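Ribokinase (Staphylococcus aureus, PDB 3RY7) phosphorylates D-ribose at O-5 with ATP and magnesium, giving D-ribose 5-phosphate for nucleotide, histidine and tryptophan synthesis or the pentose phosphate pathway, and is activated by monovalent cations. Local coordinates at residues F71-F76 with S84-T89. Sequence-based numbering, arbitrary orientation.
Sequences FILEDF and SYIIKT
I86 reaches across to L73 and F76 on one flank of segment 71-76 of helix 70-78, and its terminal methyl carries the apolar part of the contact. From CB the side chain divides. CG2 turns away from the backbone N and stays 4.6 Å from L73 CD2, too far for a close touch. CG1 stands anti to the carbonyl carbon (chi1 -65°), touches neither residue closely (5.0 Å to L73 CD2) and serves as a spacer. The chain then runs on extended, with CD1 anti to CA (chi2 177°), which carries this last carbon furthest toward the helix. There CD1 meets L73 CD2 at 3.8 Å and F76 CD2 at 4.0 Å, bridging two residues that lie three positions apart and therefore point to a similar side of the helix. It approaches the phenyl ring obliquely.

L73 also uses its second branch: CD1 comes within 4.3 Å of K88 NZ, where the extended, solvent-exposed lysine brings its end near the leucine. This is packing around the end of a lysine rather than a polar bond. Only 133 Å² is buried in all, and the nearest CA atoms, those of L73 and I86, are 9.3 Å apart, so the backbones are linked through side-chain ends.

The contact lies within the beta-alpha-beta crossover from strand 56-64 to the parallel strand 87-89, at the margin of the large sheet of this pfkB-family kinase, and packs helix 70-78 against the lead-in and start of the second strand. I86 also packs on T61 of strand 56-64, while I87 and T89 hydrogen-bond to that strand through their backbones. Deeper in, the F76 ring meets F59 with the planes nearly perpendicular and rests on I48 and A44 of helix 42-52, the latter probably involved in substrate binding.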
ATOM      1  N   PHE A  71      13.045 -10.603  11.451  1.00 24.62           N
ATOM      2  CA  PHE A  71      12.366  -9.340  11.201  1.00 28.50           C
ATOM      3  C   PHE A  71      10.901  -9.454  11.584  1.00 30.55           C
ATOM      4  O   PHE A  71      10.291  -8.484  12.038  1.00 30.14           O
ATOM      5  CB  PHE A  71      12.539  -8.857   9.760  1.00 26.37           C
ATOM      6  CG  PHE A  71      11.785  -9.661   8.744  1.00 29.57           C
ATOM      7  CD1 PHE A  71      12.347 -10.796   8.180  1.00 28.76           C
ATOM      8  CD2 PHE A  71      10.527  -9.260   8.326  1.00 28.62           C
ATOM      9  CE1 PHE A  71      11.663 -11.531   7.228  1.00 27.25           C
ATOM     10  CE2 PHE A  71       9.835  -9.987   7.377  1.00 29.77           C
ATOM     11  CZ  PHE A  71      10.401 -11.129   6.827  1.00 25.79           C
ATOM     12  N   ILE A  72      10.348 -10.648  11.418  1.00 29.05           N
ATOM     13  CA  ILE A  72       8.985 -10.917  11.851  1.00 26.25           C
ATOM     14  C   ILE A  72       8.872 -10.819  13.364  1.00 26.47           C
ATOM     15  O   ILE A  72       7.946 -10.223  13.875  1.00 30.17           O
ATOM     16  CB  ILE A  72       8.505 -12.306  11.383  1.00 27.83           C
ATOM     17  CG1 ILE A  72       8.751 -12.472   9.879  1.00 23.41           C
ATOM     18  CG2 ILE A  72       7.034 -12.504  11.743  1.00 21.91           C
ATOM     19  CD1 ILE A  72       8.391 -13.873   9.328  1.00 19.89           C
ATOM     20  N   LEU A  73       9.829 -11.395  14.082  1.00 30.17           N
ATOM     21  CA  LEU A  73       9.804 -11.329  15.538  1.00 29.80           C
ATOM     22  C   LEU A  73       9.760  -9.878  16.007  1.00 33.57           C
ATOM     23  O   LEU A  73       9.094  -9.544  16.991  1.00 31.50           O
ATOM     24  CB  LEU A  73      11.008 -12.049  16.141  1.00 28.83           C
ATOM     25  CG  LEU A  73      11.180 -13.525  15.754  1.00 40.56           C
ATOM     26  CD1 LEU A  73      12.429 -14.142  16.387  1.00 33.13           C
ATOM     27  CD2 LEU A  73       9.950 -14.325  16.120  1.00 33.82           C
ATOM     28  N   GLU A  74      10.474  -9.009  15.299  1.00 35.35           N
ATOM     29  CA  GLU A  74      10.425  -7.590  15.621  1.00 37.63           C
ATOM     30  C   GLU A  74       9.015  -7.030  15.425  1.00 33.56           C
ATOM     31  O   GLU A  74       8.526  -6.234  16.228  1.00 34.38           O
ATOM     32  CB  GLU A  74      11.443  -6.809  14.787  1.00 37.74           C
ATOM     33  CG  GLU A  74      12.587  -6.249  15.614  1.00 54.62           C
ATOM     34  CD  GLU A  74      12.110  -5.343  16.750  1.00 56.20           C
ATOM     35  OE1 GLU A  74      11.417  -4.325  16.479  1.00 59.17           O
ATOM     36  OE2 GLU A  74      12.445  -5.648  17.918  1.00 60.51           O
ATOM     37  N   ASP A  75       8.357  -7.447  14.351  1.00 36.35           N
ATOM     38  CA  ASP A  75       6.988  -7.008  14.115  1.00 32.07           C
ATOM     39  C   ASP A  75       6.058  -7.518  15.213  1.00 34.66           C
ATOM     40  O   ASP A  75       5.144  -6.803  15.638  1.00 34.62           O
ATOM     41  CB  ASP A  75       6.509  -7.427  12.725  1.00 33.27           C
ATOM     42  CG  ASP A  75       7.194  -6.644  11.619  1.00 37.85           C
ATOM     43  OD1 ASP A  75       7.481  -5.449  11.839  1.00 36.60           O
ATOM     44  OD2 ASP A  75       7.461  -7.222  10.541  1.00 35.65           O
ATOM     45  N   PHE A  76       6.307  -8.737  15.689  1.00 31.07           N
ATOM     46  CA  PHE A  76       5.515  -9.282  16.784  1.00 32.94           C
ATOM     47  C   PHE A  76       5.646  -8.361  17.995  1.00 34.58           C
ATOM     48  O   PHE A  76       4.646  -7.994  18.628  1.00 31.50           O
ATOM     49  CB  PHE A  76       5.953 -10.705  17.159  1.00 26.29           C
ATOM     50  CG  PHE A  76       5.618 -11.753  16.119  1.00 27.82           C
ATOM     51  CD1 PHE A  76       4.651 -11.518  15.155  1.00 22.88           C
ATOM     52  CD2 PHE A  76       6.256 -12.984  16.127  1.00 24.15           C
ATOM     53  CE1 PHE A  76       4.341 -12.485  14.211  1.00 24.47           C
ATOM     54  CE2 PHE A  76       5.946 -13.964  15.186  1.00 21.62           C
ATOM     55  CZ  PHE A  76       4.987 -13.715  14.230  1.00 22.86           C
ATOM     56  N   SER A  84       7.137 -14.987  24.612  1.00 31.97           N
ATOM     57  CA  SER A  84       7.758 -15.887  25.594  1.00 30.51           C
ATOM     58  C   SER A  84       7.759 -17.358  25.210  1.00 30.13           C
ATOM     59  O   SER A  84       8.587 -18.135  25.697  1.00 30.54           O
ATOM     60  CB  SER A  84       7.038 -15.782  26.938  1.00 28.83           C
ATOM     61  OG  SER A  84       7.104 -14.474  27.440  1.00 31.59           O
ATOM     62  N   TYR A  85       6.821 -17.751  24.361  1.00 27.72           N
ATOM     63  CA  TYR A  85       6.626 -19.162  24.094  1.00 23.25           C
ATOM     64  C   TYR A  85       7.025 -19.571  22.682  1.00 25.88           C
ATOM     65  O   TYR A  85       6.833 -20.713  22.284  1.00 24.85           O
ATOM     66  CB  TYR A  85       5.185 -19.565  24.435  1.00 29.56           C
ATOM     67  CG  TYR A  85       4.847 -19.282  25.893  1.00 30.13           C
ATOM     68  CD1 TYR A  85       5.177 -20.197  26.895  1.00 32.18           C
ATOM     69  CD2 TYR A  85       4.243 -18.082  26.273  1.00 30.69           C
ATOM     70  CE1 TYR A  85       4.891 -19.938  28.235  1.00 33.45           C
ATOM     71  CE2 TYR A  85       3.950 -17.812  27.615  1.00 35.52           C
ATOM     72  CZ  TYR A  85       4.275 -18.748  28.588  1.00 35.59           C
ATOM     73  OH  TYR A  85       3.988 -18.494  29.910  1.00 41.42           O
ATOM     74  N   ILE A  86       7.612 -18.644  21.934  1.00 23.95           N
ATOM     75  CA  ILE A  86       8.118 -18.992  20.610  1.00 28.48           C
ATOM     76  C   ILE A  86       9.316 -19.938  20.715  1.00 26.78           C
ATOM     77  O   ILE A  86      10.239 -19.711  21.502  1.00 28.89           O
ATOM     78  CB  ILE A  86       8.526 -17.752  19.812  1.00 28.16           C
ATOM     79  CG1 ILE A  86       7.298 -16.894  19.526  1.00 24.67           C
ATOM     80  CG2 ILE A  86       9.223 -18.162  18.512  1.00 27.82           C
ATOM     81  CD1 ILE A  86       7.626 -15.612  18.809  1.00 24.63           C
ATOM     82  N   ILE A  87       9.289 -20.992  19.914  1.00 22.76           N
ATOM     83  CA  ILE A  87      10.289 -22.046  19.947  1.00 25.05           C
ATOM     84  C   ILE A  87      11.231 -21.936  18.752  1.00 27.43           C
ATOM     85  O   ILE A  87      10.782 -21.665  17.641  1.00 23.16           O
ATOM     86  CB  ILE A  87       9.592 -23.420  19.880  1.00 23.12           C
ATOM     87  CG1 ILE A  87       8.617 -23.574  21.043  1.00 25.55           C
ATOM     88  CG2 ILE A  87      10.610 -24.561  19.878  1.00 23.39           C
ATOM     89  CD1 ILE A  87       7.278 -24.121  20.608  1.00 32.03           C
ATOM     90  N   LYS A  88      12.528 -22.145  18.977  1.00 26.47           N
ATOM     91  CA  LYS A  88      13.507 -22.197  17.878  1.00 30.42           C
ATOM     92  C   LYS A  88      14.143 -23.560  17.840  1.00 26.57           C
ATOM     93  O   LYS A  88      14.514 -24.105  18.877  1.00 33.02           O
ATOM     94  CB  LYS A  88      14.599 -21.142  18.026  1.00 25.68           C
ATOM     95  CG  LYS A  88      14.076 -19.725  18.068  1.00 21.78           C
ATOM     96  CD  LYS A  88      15.198 -18.706  17.896  1.00 32.15           C
ATOM     97  CE  LYS A  88      14.732 -17.295  18.243  1.00 31.96           C
ATOM     98  NZ  LYS A  88      15.811 -16.268  18.038  1.00 40.16           N
ATOM     99  N   THR A  89      14.262 -24.116  16.645  1.00 24.57           N
ATOM    100  CA  THR A  89      14.801 -25.450  16.495  1.00 23.13           C
ATOM    101  C   THR A  89      15.818 -25.491  15.361  1.00 27.23           C
ATOM    102  O   THR A  89      15.680 -24.768  14.361  1.00 26.30           O
ATOM    103  CB  THR A  89      13.716 -26.462  16.182  1.00 24.07           C
ATOM    104  OG1 THR A  89      14.308 -27.757  16.116  1.00 21.81           O
ATOM    105  CG2 THR A  89      13.031 -26.155  14.848  1.00 18.08           C
TER